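Local structure of Nitrate/nitrite binding protein NrtA (Synechocystis sp., 2G29) at residues P145-F150 with G178-G183; P156-T161 with K184-I189; M169-W174 with M205-V210; P192-V197 with E212-Q217. The protein binds nitrate as the substrate-binding protein of the NrtABCD ABC transporter, which takes up nitrate and probably nitrite. All coordinates share one frame; numbering follows the deposited sequence.

Contact 1: P145-F150 with G178-G183; sequences PLKEAF and GGMEPG
Met180 SD approaches the Phe150 ring obliquely, on the same side as Leu146 CB, which lies over the centre of one face from one turn earlier in the helix. The sulfur lies 4.9 Å from the Phe150 ring centroid and 39° off the ring normal, a Met-aromatic contact. Pro156, Val158 and Phe186 also pack on Phe150. The other flat group is the carbonyl of Gly179. Lys147 NZ donates a hydrogen bond to Gly179 O at 3.2 Å, tilted 28° from the carbonyl plane.

The thioether of Met180 fills the space against the first turn of the helix. Its chain bends at chi3 (-84°), which swings the methyl away from the ring. Met180 CE then rests 3.9 Å from Leu146 CB. Met180 SD also lies 3.6 Å from Lys147 N. Lys147 and Met180 run past each other in opposite directions, with Lys147 CD 4.1 Å from Met180 CG.

The lysine chain bends at chi2 and chi4 to bring its amine to the loop. That amine has a second partner, a salt bridge to Asp185 OD1. The other oxygen of Asp185 takes the backbone N-H of Glu181. One carboxylate therefore helps fix both the lysine and the loop.

Gly179 has positive phi and is the C-prime residue of a Schellman motif, with Met180 N bonded back to Leu175 O. The motif ends helix 166-177, and the loop that follows docks on the start of helix 146-151.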
loop_
_atom_site.group_PDB
_atom_site.type_symbol
_atom_site.label_atom_id
_atom_site.label_comp_id
_atom_site.label_asym_id
_atom_site.label_seq_id
_atom_site.Cartn_x
_atom_site.Cartn_y
_atom_site.Cartn_z
ATOM N N PRO A 145 13.450 22.424 2.187
ATOM C CA PRO A 145 13.107 23.688 1.510
ATOM C C PRO A 145 11.622 24.047 1.607
ATOM O O PRO A 145 11.224 25.215 1.454
ATOM C CB PRO A 145 13.545 23.452 0.061
ATOM C CG PRO A 145 13.581 21.947 -0.071
ATOM C CD PRO A 145 14.145 21.517 1.267
ATOM N N LEU A 146 10.779 23.053 1.861
ATOM C CA LEU A 146 9.351 23.325 1.979
ATOM C C LEU A 146 8.985 24.073 3.247
ATOM O O LEU A 146 7.908 24.649 3.334
ATOM C CB LEU A 146 8.559 22.010 1.930
ATOM C CG LEU A 146 8.654 21.265 0.607
ATOM C CD1 LEU A 146 7.889 19.933 0.787
ATOM C CD2 LEU A 146 8.043 22.065 -0.551
ATOM N N LYS A 147 9.858 24.062 4.236
ATOM C CA LYS A 147 9.543 24.723 5.498
ATOM C C LYS A 147 9.203 26.220 5.316
ATOM O O LYS A 147 8.129 26.686 5.727
ATOM C CB LYS A 147 10.724 24.544 6.456
ATOM C CG LYS A 147 10.524 25.178 7.807
ATOM C CD LYS A 147 10.903 24.194 8.917
ATOM C CE LYS A 147 10.634 24.780 10.275
ATOM N NZ LYS A 147 9.591 24.011 10.992
ATOM N N GLU A 148 10.114 26.961 4.698
ATOM C CA GLU A 148 9.885 28.377 4.445
ATOM C C GLU A 148 8.753 28.601 3.440
ATOM O O GLU A 148 8.023 29.591 3.515
ATOM C CB GLU A 148 11.151 29.045 3.914
ATOM C CG GLU A 148 12.295 29.181 4.914
ATOM C CD GLU A 148 13.338 30.194 4.449
ATOM O OE1 GLU A 148 13.650 30.217 3.236
ATOM O OE2 GLU A 148 13.848 30.968 5.296
ATOM N N ALA A 149 8.597 27.686 2.482
ATOM C CA ALA A 149 7.541 27.851 1.483
ATOM C C ALA A 149 6.147 27.635 2.069
ATOM O O ALA A 149 5.203 28.369 1.740
ATOM C CB ALA A 149 7.774 26.885 0.300
ATOM N N PHE A 150 6.011 26.621 2.927
ATOM C CA PHE A 150 4.722 26.349 3.562
ATOM C C PHE A 150 4.314 27.524 4.464
ATOM O O PHE A 150 3.122 27.783 4.665
ATOM C CB PHE A 150 4.800 25.061 4.394
ATOM C CG PHE A 150 4.579 23.792 3.602
ATOM C CD1 PHE A 150 4.429 22.583 4.282
ATOM C CD2 PHE A 150 4.530 23.793 2.215
ATOM C CE1 PHE A 150 4.230 21.388 3.593
ATOM C CE2 PHE A 150 4.332 22.583 1.505
ATOM C CZ PHE A 150 4.185 21.402 2.196
ATOM N N GLY A 178 12.543 16.352 7.030
ATOM C CA GLY A 178 12.842 17.715 6.595
ATOM C C GLY A 178 12.588 18.801 7.649
ATOM O O GLY A 178 12.592 20.004 7.332
ATOM N N GLY A 179 12.344 18.386 8.892
ATOM C CA GLY A 179 12.096 19.334 9.971
ATOM C C GLY A 179 10.712 19.917 10.121
ATOM O O GLY A 179 10.548 20.910 10.830
ATOM N N MET A 180 9.698 19.337 9.473
ATOM C CA MET A 180 8.340 19.879 9.574
ATOM C C MET A 180 7.459 18.971 10.402
ATOM O O MET A 180 7.495 17.750 10.274
ATOM C CB MET A 180 7.760 20.092 8.175
ATOM C CG MET A 180 8.405 21.284 7.475
ATOM S SD MET A 180 8.143 21.210 5.698
ATOM C CE MET A 180 9.458 20.157 5.293
ATOM N N GLU A 181 6.673 19.585 11.277
ATOM C CA GLU A 181 5.844 18.834 12.184
ATOM C C GLU A 181 4.358 18.911 11.941
ATOM O O GLU A 181 3.809 19.996 11.788
ATOM C CB GLU A 181 6.135 19.288 13.614
ATOM C CG GLU A 181 5.184 18.707 14.653
ATOM C CD GLU A 181 5.650 18.977 16.062
ATOM O OE1 GLU A 181 6.672 19.683 16.230
ATOM O OE2 GLU A 181 4.997 18.482 17.002
ATOM N N PRO A 182 3.681 17.747 11.880
ATOM C CA PRO A 182 2.229 17.767 11.663
ATOM C C PRO A 182 1.570 18.506 12.815
ATOM O O PRO A 182 1.962 18.336 13.967
ATOM C CB PRO A 182 1.854 16.286 11.633
ATOM C CG PRO A 182 2.944 15.640 12.421
ATOM C CD PRO A 182 4.180 16.363 11.989
ATOM N N GLY A 183 0.599 19.347 12.491
ATOM C CA GLY A 183 -0.102 20.099 13.517
ATOM C C GLY A 183 0.506 21.461 13.777
ATOM O O GLY A 183 -0.108 22.311 14.438
#

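Contact 2: P156-T161 with K184-I189; sequences PKVAMT and KDFSTI
Lys157 pairs with Ser187, Val158 with Thr188 and Ala159 with Ile189, as the two parallel strands of a beta-alpha-beta unit whose crossover is helix 166-177. The strand directions differ by 38°, a marked twist.

Four backbone hydrogen bonds join the strands. Ser187 N donates to Pro156 O at 3.0 Å, and Val158 N to Ser187 O. Ile189 N donates to Val158 O. Met160 N donates to Ile189 O at 2.9 Å, with an N-H...O angle of 166°. CA-H...O contacts fill in between, such as Lys157 CA to Ser187 O at 3.2 Å.

Side-chain packing lines both faces. On one, Lys157 crosses Ile189 at about a right angle, with Lys157 CD 3.8 Å from Ile189 CG2. Its chain bends at chi2 (-58°) and carries NZ over Ser187, in van der Waals contact with Ser187 CB at 3.6 Å. Cutting Lys157 back to an alanine removes this cover and would probably leave Ile189 CG2 and Ser187 CB more open to solvent. Ala159 CB meets Ile189 CG1 on the same face.

On the other face, Val158 CG2 touches both Phe186 CD1, at 3.6 Å, and Thr188 CG2. Phe186 receives the methyl obliquely, and Thr188 CG2 also lies in its plane at the edge.

Met160 bends back towards Thr188. Its CE methyl stops 3.8 Å from Thr188 OG1, the hydroxyl oxygen that is hydrogen-bonded to Arg172 NH2 on the crossover helix.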
loop_
_atom_site.group_PDB
_atom_site.type_symbol
_atom_site.label_atom_id
_atom_site.label_comp_id
_atom_site.label_asym_id
_atom_site.label_seq_id
_atom_site.Cartn_x
_atom_site.Cartn_y
_atom_site.Cartn_z
ATOM N N PRO A 156 -1.486 25.224 5.526
ATOM C CA PRO A 156 -1.164 24.339 4.405
ATOM C C PRO A 156 -1.563 22.907 4.713
ATOM O O PRO A 156 -1.321 22.393 5.812
ATOM C CB PRO A 156 0.351 24.496 4.226
ATOM C CG PRO A 156 0.849 24.962 5.569
ATOM C CD PRO A 156 -0.268 25.824 6.113
ATOM N N LYS A 157 -2.167 22.264 3.728
ATOM C CA LYS A 157 -2.586 20.883 3.902
ATOM C C LYS A 157 -1.747 19.959 3.035
ATOM O O LYS A 157 -1.276 20.332 1.960
ATOM C CB LYS A 157 -4.049 20.707 3.463
ATOM C CG LYS A 157 -5.091 21.633 4.116
ATOM C CD LYS A 157 -5.094 21.482 5.620
ATOM C CE LYS A 157 -6.239 22.257 6.270
ATOM N NZ LYS A 157 -6.251 22.089 7.768
ATOM N N VAL A 158 -1.538 18.743 3.519
ATOM C CA VAL A 158 -0.878 17.747 2.683
ATOM C C VAL A 158 -1.867 16.568 2.673
ATOM O O VAL A 158 -2.451 16.207 3.717
ATOM C CB VAL A 158 0.494 17.316 3.206
ATOM C CG1 VAL A 158 1.399 18.546 3.354
ATOM C CG2 VAL A 158 0.360 16.602 4.491
ATOM N N ALA A 159 -2.093 15.979 1.506
ATOM C CA ALA A 159 -3.078 14.897 1.439
ATOM C C ALA A 159 -2.479 13.507 1.458
ATOM O O ALA A 159 -1.435 13.246 0.845
ATOM C CB ALA A 159 -3.938 15.032 0.178
ATOM N N MET A 160 -3.161 12.625 2.181
ATOM C CA MET A 160 -2.790 11.223 2.269
ATOM C C MET A 160 -4.088 10.444 2.106
ATOM O O MET A 160 -5.162 11.022 1.899
ATOM C CB MET A 160 -2.002 10.904 3.532
ATOM C CG MET A 160 -2.523 11.482 4.833
ATOM S SD MET A 160 -4.038 10.638 5.374
ATOM C CE MET A 160 -4.395 11.538 6.944
ATOM N N THR A 161 -3.990 9.120 2.171
ATOM C CA THR A 161 -5.119 8.290 1.772
ATOM C C THR A 161 -6.024 7.682 2.842
ATOM O O THR A 161 -7.087 7.178 2.513
ATOM C CB THR A 161 -4.551 7.154 0.920
ATOM O OG1 THR A 161 -3.656 6.416 1.733
ATOM C CG2 THR A 161 -3.796 7.691 -0.279
ATOM N N LYS A 184 1.718 21.676 13.277
ATOM C CA LYS A 184 2.412 22.954 13.448
ATOM C C LYS A 184 2.782 23.606 12.126
ATOM O O LYS A 184 2.467 24.769 11.896
ATOM C CB LYS A 184 3.669 22.765 14.307
ATOM C CG LYS A 184 3.348 22.710 15.799
ATOM C CD LYS A 184 4.368 21.886 16.575
ATOM C CE LYS A 184 3.988 21.785 18.057
ATOM N NZ LYS A 184 4.747 20.715 18.775
ATOM N N ASP A 185 3.456 22.863 11.253
ATOM C CA ASP A 185 3.854 23.404 9.964
ATOM C C ASP A 185 2.899 23.044 8.823
ATOM O O ASP A 185 2.922 23.673 7.757
ATOM C CB ASP A 185 5.258 22.924 9.640
ATOM C CG ASP A 185 6.252 23.291 10.736
ATOM O OD1 ASP A 185 6.446 24.507 10.970
ATOM O OD2 ASP A 185 6.805 22.388 11.385
ATOM N N PHE A 186 2.079 22.019 9.044
ATOM C CA PHE A 186 1.092 21.590 8.050
ATOM C C PHE A 186 0.096 20.686 8.742
ATOM O O PHE A 186 0.335 20.250 9.875
ATOM C CB PHE A 186 1.761 20.817 6.911
ATOM C CG PHE A 186 2.375 19.539 7.347
ATOM C CD1 PHE A 186 1.654 18.340 7.305
ATOM C CD2 PHE A 186 3.669 19.529 7.863
ATOM C CE1 PHE A 186 2.211 17.172 7.773
ATOM C CE2 PHE A 186 4.244 18.357 8.336
ATOM C CZ PHE A 186 3.492 17.157 8.288
ATOM N N SER A 187 -1.021 20.429 8.071
ATOM C CA SER A 187 -2.050 19.519 8.591
ATOM C C SER A 187 -2.271 18.466 7.514
ATOM O O SER A 187 -2.161 18.772 6.322
ATOM C CB SER A 187 -3.386 20.242 8.815
ATOM O OG SER A 187 -3.254 21.322 9.721
ATOM N N THR A 188 -2.554 17.230 7.934
ATOM C CA THR A 188 -2.842 16.183 6.971
ATOM C C THR A 188 -4.339 16.144 6.726
ATOM O O THR A 188 -5.148 16.462 7.614
ATOM C CB THR A 188 -2.364 14.772 7.448
ATOM O OG1 THR A 188 -2.860 14.505 8.757
ATOM C CG2 THR A 188 -0.844 14.663 7.413
ATOM N N ILE A 189 -4.721 15.820 5.492
ATOM C CA ILE A 189 -6.132 15.657 5.137
ATOM C C ILE A 189 -6.229 14.346 4.367
ATOM O O ILE A 189 -5.236 13.894 3.789
ATOM C CB ILE A 189 -6.707 16.798 4.251
ATOM C CG1 ILE A 189 -5.956 16.944 2.919
ATOM C CG2 ILE A 189 -6.654 18.122 5.034
ATOM C CD1 ILE A 189 -6.694 17.895 1.928
#

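Contact 3: M169-W174 with M205-V210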
loop_
_atom_site.group_PDB
_atom_site.type_symbol
_atom_site.label_atom_id
_atom_site.label_comp_id
_atom_site.label_asym_id
_atom_site.label_seq_id
_atom_site.Cartn_x
_atom_site.Cartn_y
_atom_site.Cartn_z
ATOM N N MET A 169 1.908 7.567 6.622
ATOM C CA MET A 169 3.240 7.333 7.200
ATOM C C MET A 169 4.364 7.822 6.277
ATOM O O MET A 169 5.315 8.451 6.726
ATOM C CB MET A 169 3.461 5.849 7.491
ATOM C CG MET A 169 2.491 5.204 8.476
ATOM S SD MET A 169 2.293 6.037 10.078
ATOM C CE MET A 169 0.843 7.069 9.742
ATOM N N TRP A 170 4.231 7.602 4.970
ATOM C CA TRP A 170 5.323 8.017 4.072
ATOM C C TRP A 170 5.462 9.531 4.000
ATOM O O TRP A 170 6.568 10.067 4.128
ATOM C CB TRP A 170 5.130 7.530 2.643
ATOM C CG TRP A 170 4.851 6.078 2.454
ATOM C CD1 TRP A 170 3.986 5.558 1.537
ATOM C CD2 TRP A 170 5.357 4.972 3.214
ATOM N NE1 TRP A 170 3.909 4.189 1.686
ATOM C CE2 TRP A 170 4.732 3.809 2.715
ATOM C CE3 TRP A 170 6.270 4.843 4.283
ATOM C CZ2 TRP A 170 4.981 2.530 3.233
ATOM C CZ3 TRP A 170 6.525 3.588 4.804
ATOM C CH2 TRP A 170 5.880 2.434 4.282
ATOM N N ILE A 171 4.357 10.234 3.794
ATOM C CA ILE A 171 4.470 11.681 3.696
ATOM C C ILE A 171 4.874 12.337 5.021
ATOM O O ILE A 171 5.646 13.287 5.009
ATOM C CB ILE A 171 3.175 12.294 3.038
ATOM C CG1 ILE A 171 3.540 13.614 2.359
ATOM C CG2 ILE A 171 2.064 12.487 4.054
ATOM C CD1 ILE A 171 2.440 14.128 1.436
ATOM N N ARG A 172 4.383 11.828 6.146
ATOM C CA ARG A 172 4.789 12.361 7.448
ATOM C C ARG A 172 6.266 12.073 7.688
ATOM O O ARG A 172 6.979 12.905 8.263
ATOM C CB ARG A 172 3.996 11.732 8.580
ATOM C CG ARG A 172 2.566 12.212 8.660
ATOM C CD ARG A 172 1.806 11.471 9.740
ATOM N NE ARG A 172 0.466 12.052 9.873
ATOM C CZ ARG A 172 0.023 12.689 10.962
ATOM N NH1 ARG A 172 0.795 12.819 12.048
ATOM N NH2 ARG A 172 -1.169 13.277 10.922
ATOM N N TYR A 173 6.758 10.906 7.271
ATOM C CA TYR A 173 8.174 10.579 7.486
ATOM C C TYR A 173 9.075 11.535 6.704
ATOM O O TYR A 173 10.085 12.045 7.217
ATOM C CB TYR A 173 8.436 9.110 7.061
ATOM C CG TYR A 173 9.779 8.583 7.471
ATOM C CD1 TYR A 173 9.916 7.818 8.629
ATOM C CD2 TYR A 173 10.945 8.951 6.771
ATOM C CE1 TYR A 173 11.178 7.428 9.092
ATOM C CE2 TYR A 173 12.209 8.590 7.256
ATOM C CZ TYR A 173 12.321 7.835 8.402
ATOM O OH TYR A 173 13.548 7.496 8.982
ATOM N N TRP A 174 8.697 11.781 5.456
ATOM C CA TRP A 174 9.461 12.654 4.568
ATOM C C TRP A 174 9.465 14.084 5.098
ATOM O O TRP A 174 10.530 14.735 5.160
ATOM C CB TRP A 174 8.839 12.556 3.166
ATOM C CG TRP A 174 9.291 13.565 2.105
ATOM C CD1 TRP A 174 10.504 13.637 1.478
ATOM C CD2 TRP A 174 8.463 14.535 1.496
ATOM N NE1 TRP A 174 10.471 14.593 0.502
ATOM C CE2 TRP A 174 9.233 15.176 0.493
ATOM C CE3 TRP A 174 7.144 14.950 1.695
ATOM C CZ2 TRP A 174 8.709 16.201 -0.310
ATOM C CZ3 TRP A 174 6.628 15.953 0.910
ATOM C CH2 TRP A 174 7.413 16.579 -0.085
ATOM N N MET A 205 -4.584 20.982 -1.627
ATOM C CA MET A 205 -3.436 20.652 -0.794
ATOM C C MET A 205 -2.146 21.051 -1.521
ATOM O O MET A 205 -2.134 21.186 -2.732
ATOM C CB MET A 205 -3.374 19.143 -0.473
ATOM C CG MET A 205 -3.160 18.218 -1.678
ATOM S SD MET A 205 -4.582 18.050 -2.792
ATOM C CE MET A 205 -4.202 16.407 -3.557
ATOM N N GLU A 206 -1.066 21.211 -0.763
ATOM C CA GLU A 206 0.245 21.606 -1.289
ATOM C C GLU A 206 1.050 20.434 -1.793
ATOM O O GLU A 206 1.867 20.565 -2.714
ATOM C CB GLU A 206 1.104 22.261 -0.183
ATOM C CG GLU A 206 0.438 23.424 0.533
ATOM C CD GLU A 206 -0.089 24.478 -0.417
ATOM O OE1 GLU A 206 -1.297 24.797 -0.317
ATOM O OE2 GLU A 206 0.683 24.949 -1.270
ATOM N N SER A 207 0.818 19.279 -1.165
ATOM C CA SER A 207 1.576 18.058 -1.468
ATOM C C SER A 207 0.661 16.872 -1.187
ATOM O O SER A 207 -0.305 17.004 -0.438
ATOM C CB SER A 207 2.820 17.988 -0.534
ATOM O OG SER A 207 3.634 16.857 -0.789
ATOM N N PHE A 208 0.989 15.718 -1.765
ATOM C CA PHE A 208 0.179 14.533 -1.537
ATOM C C PHE A 208 0.953 13.253 -1.797
ATOM O O PHE A 208 1.922 13.238 -2.568
ATOM C CB PHE A 208 -1.128 14.567 -2.364
ATOM C CG PHE A 208 -0.945 14.563 -3.877
ATOM C CD1 PHE A 208 -1.161 13.385 -4.595
ATOM C CD2 PHE A 208 -0.683 15.750 -4.598
ATOM C CE1 PHE A 208 -1.133 13.398 -6.020
ATOM C CE2 PHE A 208 -0.654 15.749 -5.985
ATOM C CZ PHE A 208 -0.884 14.559 -6.708
ATOM N N CYS A 209 0.498 12.171 -1.187
ATOM C CA CYS A 209 1.127 10.872 -1.350
ATOM C C CYS A 209 0.042 9.879 -1.722
ATOM O O CYS A 209 -0.987 9.798 -1.024
ATOM C CB CYS A 209 1.815 10.469 -0.047
ATOM S SG CYS A 209 2.727 8.924 -0.170
ATOM N N VAL A 210 0.284 9.119 -2.803
ATOM C CA VAL A 210 -0.723 8.183 -3.338
ATOM C C VAL A 210 0.011 7.160 -4.220
ATOM O O VAL A 210 1.106 7.418 -4.683
ATOM C CB VAL A 210 -1.759 8.986 -4.193
ATOM C CG1 VAL A 210 -1.060 9.621 -5.416
ATOM C CG2 VAL A 210 -2.918 8.113 -4.662
#
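Cys209 SG meets the indole of Trp170 at its edge, almost exactly in the ring plane. The sulfur is 5.1 Å from the centroid of the Trp170 five-membered ring and 88° off the ring normal. This is a Cys sulfur-aromatic contact. Cys209 SG is 4.0 Å from Trp170 CD1 and equally near Trp170 CB. It gets there because SG is anti to the backbone N (chi1 -176°), which sends it from the strand to the helix. The nitrate site is close by: Cys209 lies about 4 Å from His167 and Trp170 about 4 Å from Gln126, side chain to side chain.

Ile171 fills the middle. Its CB meets Cys209 CB at 3.8 Å. Its chain is extended, and CD1 reaches obliquely to the strand backbone. Ile171 CD1 lies 3.7 Å from Phe208 C and close to Ser207 OG as well.

Trp174 closes the other end. Its six-membered ring comes obliquely to the serine, with Trp174 CZ3 3.6 Å from Ser207 OG. That hydroxyl is not bonded to the helix. It is hydrogen-bonded to Gln129 O on the neighbouring strand.

The helix and strand axes pass 8.3 Å apart and run at 137° to each other. The helix packs on the sheet and runs obliquely antiparallel to the strand.

The indole N-H groups are also satisfied elsewhere, Trp170 NE1 by Glu239 OE1 and Trp174 NE1 by Gly140 O. With these polar groups engaged outside the two segments, the helix is held to the strand by dispersion and sulfur-ring contact.

Contact 4: P192-V197 with E212-Q217; sequences PPAQMV and EPWPLQ
Trp214 turns its indole toward Pro193 and Ala194 because CG is anti to the carbonyl carbon (chi1 -47°). Gln217 has CG anti to its backbone N and an extended chain, which carries OE1 to Val197.

The peptide of Pro193 and Ala194 lies over one face of the indole. Pro193 O is 3.7 Å from Trp214 CD1. Ala194 CA makes a CH-pi contact, 4.1 Å from the centroid of the Trp214 six-membered ring and 25° off the normal. Pro213 CG covers the opposite face. Gln217 OE1 lies at the edge, in plane. The indole is thus sandwiched between Pro193-Ala194 and Pro213, which limits its rotation, and Trp214 NE1 is hydrogen-bonded to Ala41 O.

Val197 crosses Gln217 at about a right angle, with Val197 CG2 3.6 Å from Gln217 OE1. Gln217 NE2 is hydrogen-bonded to Asp295 OD2. With an alanine in place of Trp214 the indole N-H is gone; Ala41 O would probably be left without that mate, and a gap would probably open between Pro193 and Pro213.

Pro213, which follows a cis peptide bond, is the N-cap residue of helix 214-221. The starts of two helices meet beside the ligand pocket of this two-domain binding protein, where the side chain of Pro193 is about 3 Å from a bound nitrate.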
loop_
_atom_site.group_PDB
_atom_site.type_symbol
_atom_site.label_atom_id
_atom_site.label_comp_id
_atom_site.label_asym_id
_atom_site.label_seq_id
_atom_site.Cartn_x
_atom_site.Cartn_y
_atom_site.Cartn_z
ATOM N N PRO A 192 -9.531 10.415 -1.240
ATOM C CA PRO A 192 -9.521 9.063 -1.848
ATOM C C PRO A 192 -8.464 9.028 -2.971
ATOM O O PRO A 192 -8.316 9.991 -3.725
ATOM C CB PRO A 192 -10.941 8.918 -2.411
ATOM C CG PRO A 192 -11.780 9.796 -1.487
ATOM C CD PRO A 192 -10.885 11.008 -1.255
ATOM N N PRO A 193 -7.754 7.907 -3.122
ATOM C CA PRO A 193 -6.723 7.821 -4.160
ATOM C C PRO A 193 -7.107 8.279 -5.550
ATOM O O PRO A 193 -6.364 9.056 -6.160
ATOM C CB PRO A 193 -6.314 6.343 -4.133
ATOM C CG PRO A 193 -6.433 6.024 -2.631
ATOM C CD PRO A 193 -7.777 6.703 -2.271
ATOM N N ALA A 194 -8.267 7.828 -6.039
ATOM C CA ALA A 194 -8.688 8.190 -7.372
ATOM C C ALA A 194 -9.121 9.639 -7.507
ATOM O O ALA A 194 -9.456 10.087 -8.606
ATOM C CB ALA A 194 -9.808 7.264 -7.808
ATOM N N GLN A 195 -9.124 10.382 -6.400
ATOM C CA GLN A 195 -9.525 11.779 -6.415
ATOM C C GLN A 195 -8.350 12.724 -6.115
ATOM O O GLN A 195 -8.536 13.949 -6.084
ATOM C CB GLN A 195 -10.635 12.030 -5.386
ATOM C CG GLN A 195 -11.942 11.299 -5.741
ATOM C CD GLN A 195 -12.987 11.377 -4.634
ATOM O OE1 GLN A 195 -13.126 12.408 -3.956
ATOM N NE2 GLN A 195 -13.738 10.290 -4.450
ATOM N N MET A 196 -7.139 12.171 -5.943
ATOM C CA MET A 196 -5.980 13.020 -5.637
ATOM C C MET A 196 -5.678 14.019 -6.753
ATOM O O MET A 196 -5.438 15.206 -6.471
ATOM C CB MET A 196 -4.749 12.138 -5.372
ATOM C CG MET A 196 -4.758 11.414 -4.051
ATOM S SD MET A 196 -4.311 12.571 -2.734
ATOM C CE MET A 196 -4.282 11.447 -1.330
ATOM N N VAL A 197 -5.652 13.558 -8.002
ATOM C CA VAL A 197 -5.354 14.444 -9.119
ATOM C C VAL A 197 -6.395 15.581 -9.221
ATOM O O VAL A 197 -6.024 16.760 -9.360
ATOM C CB VAL A 197 -5.245 13.604 -10.439
ATOM C CG1 VAL A 197 -5.115 14.534 -11.671
ATOM C CG2 VAL A 197 -4.015 12.731 -10.376
ATOM N N GLU A 212 0.687 4.467 -7.548
ATOM C CA GLU A 212 0.510 4.505 -9.001
ATOM C C GLU A 212 -0.934 4.068 -9.298
ATOM O O GLU A 212 -1.511 3.230 -8.586
ATOM C CB GLU A 212 1.486 3.553 -9.679
ATOM C CG GLU A 212 2.987 3.866 -9.509
ATOM C CD GLU A 212 3.456 5.211 -10.097
ATOM O OE1 GLU A 212 2.669 5.918 -10.785
ATOM O OE2 GLU A 212 4.650 5.526 -9.891
ATOM N N PRO A 213 -1.492 4.507 -10.422
ATOM C CA PRO A 213 -0.912 5.361 -11.473
ATOM C C PRO A 213 -1.003 6.869 -11.246
ATOM O O PRO A 213 -0.599 7.650 -12.110
ATOM C CB PRO A 213 -1.739 4.945 -12.690
ATOM C CG PRO A 213 -3.160 4.878 -12.079
ATOM C CD PRO A 213 -2.884 4.110 -10.756
ATOM N N TRP A 214 -1.469 7.296 -10.078
ATOM C CA TRP A 214 -1.719 8.724 -9.919
ATOM C C TRP A 214 -0.529 9.668 -9.933
ATOM O O TRP A 214 -0.681 10.801 -10.407
ATOM C CB TRP A 214 -2.699 8.905 -8.723
ATOM C CG TRP A 214 -3.875 7.944 -8.809
ATOM C CD1 TRP A 214 -4.064 6.819 -8.035
ATOM C CD2 TRP A 214 -4.955 7.937 -9.779
ATOM N NE1 TRP A 214 -5.172 6.131 -8.446
ATOM C CE2 TRP A 214 -5.738 6.795 -9.511
ATOM C CE3 TRP A 214 -5.320 8.782 -10.843
ATOM C CZ2 TRP A 214 -6.884 6.472 -10.263
ATOM C CZ3 TRP A 214 -6.461 8.463 -11.603
ATOM C CH2 TRP A 214 -7.224 7.320 -11.302
ATOM N N PRO A 215 0.665 9.225 -9.466
ATOM C CA PRO A 215 1.820 10.142 -9.522
ATOM C C PRO A 215 2.150 10.420 -10.997
ATOM O O PRO A 215 2.397 11.541 -11.375
ATOM C CB PRO A 215 2.926 9.334 -8.840
ATOM C CG PRO A 215 2.134 8.525 -7.780
ATOM C CD PRO A 215 0.950 8.053 -8.616
ATOM N N LEU A 216 2.164 9.388 -11.835
ATOM C CA LEU A 216 2.489 9.634 -13.235
ATOM C C LEU A 216 1.385 10.436 -13.907
ATOM O O LEU A 216 1.676 11.296 -14.749
ATOM C CB LEU A 216 2.730 8.315 -13.980
ATOM C CG LEU A 216 3.037 8.468 -15.503
ATOM C CD1 LEU A 216 4.175 9.447 -15.769
ATOM C CD2 LEU A 216 3.426 7.117 -16.069
ATOM N N GLN A 217 0.114 10.197 -13.551
ATOM C CA GLN A 217 -0.937 10.951 -14.183
ATOM C C GLN A 217 -0.777 12.428 -13.824
ATOM O O GLN A 217 -1.038 13.307 -14.630
ATOM C CB GLN A 217 -2.304 10.445 -13.739
ATOM C CG GLN A 217 -3.414 11.304 -14.355
ATOM C CD GLN A 217 -4.794 10.746 -14.124
ATOM O OE1 GLN A 217 -5.512 11.189 -13.224
ATOM N NE2 GLN A 217 -5.169 9.751 -14.926
#

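Overall arrangement
Contacts 2 and 3 share one sheet, since strand 157-160 lies between 187-190 and 207-211. Their centres are about 8 Å apart, and Ala159 N comes 2.8 Å from Ser207 O. Contact 1 lies about 25 Å from the centre of the chain, away from the nitrate site, and about 23 Å from contact 4, centre to centre. It adjoins contact 2, where Phe150 O lies 3.7 Å from Pro156 CG, and meets contact 3 where Leu146 packs on Trp174. Met196 ties contact 4 to the sheet by touching Ala159 and Phe208. Contacts 2, 3 and 4 all approach the nitrate site, with Met160 about 4 Å from His167, side chain to side chain.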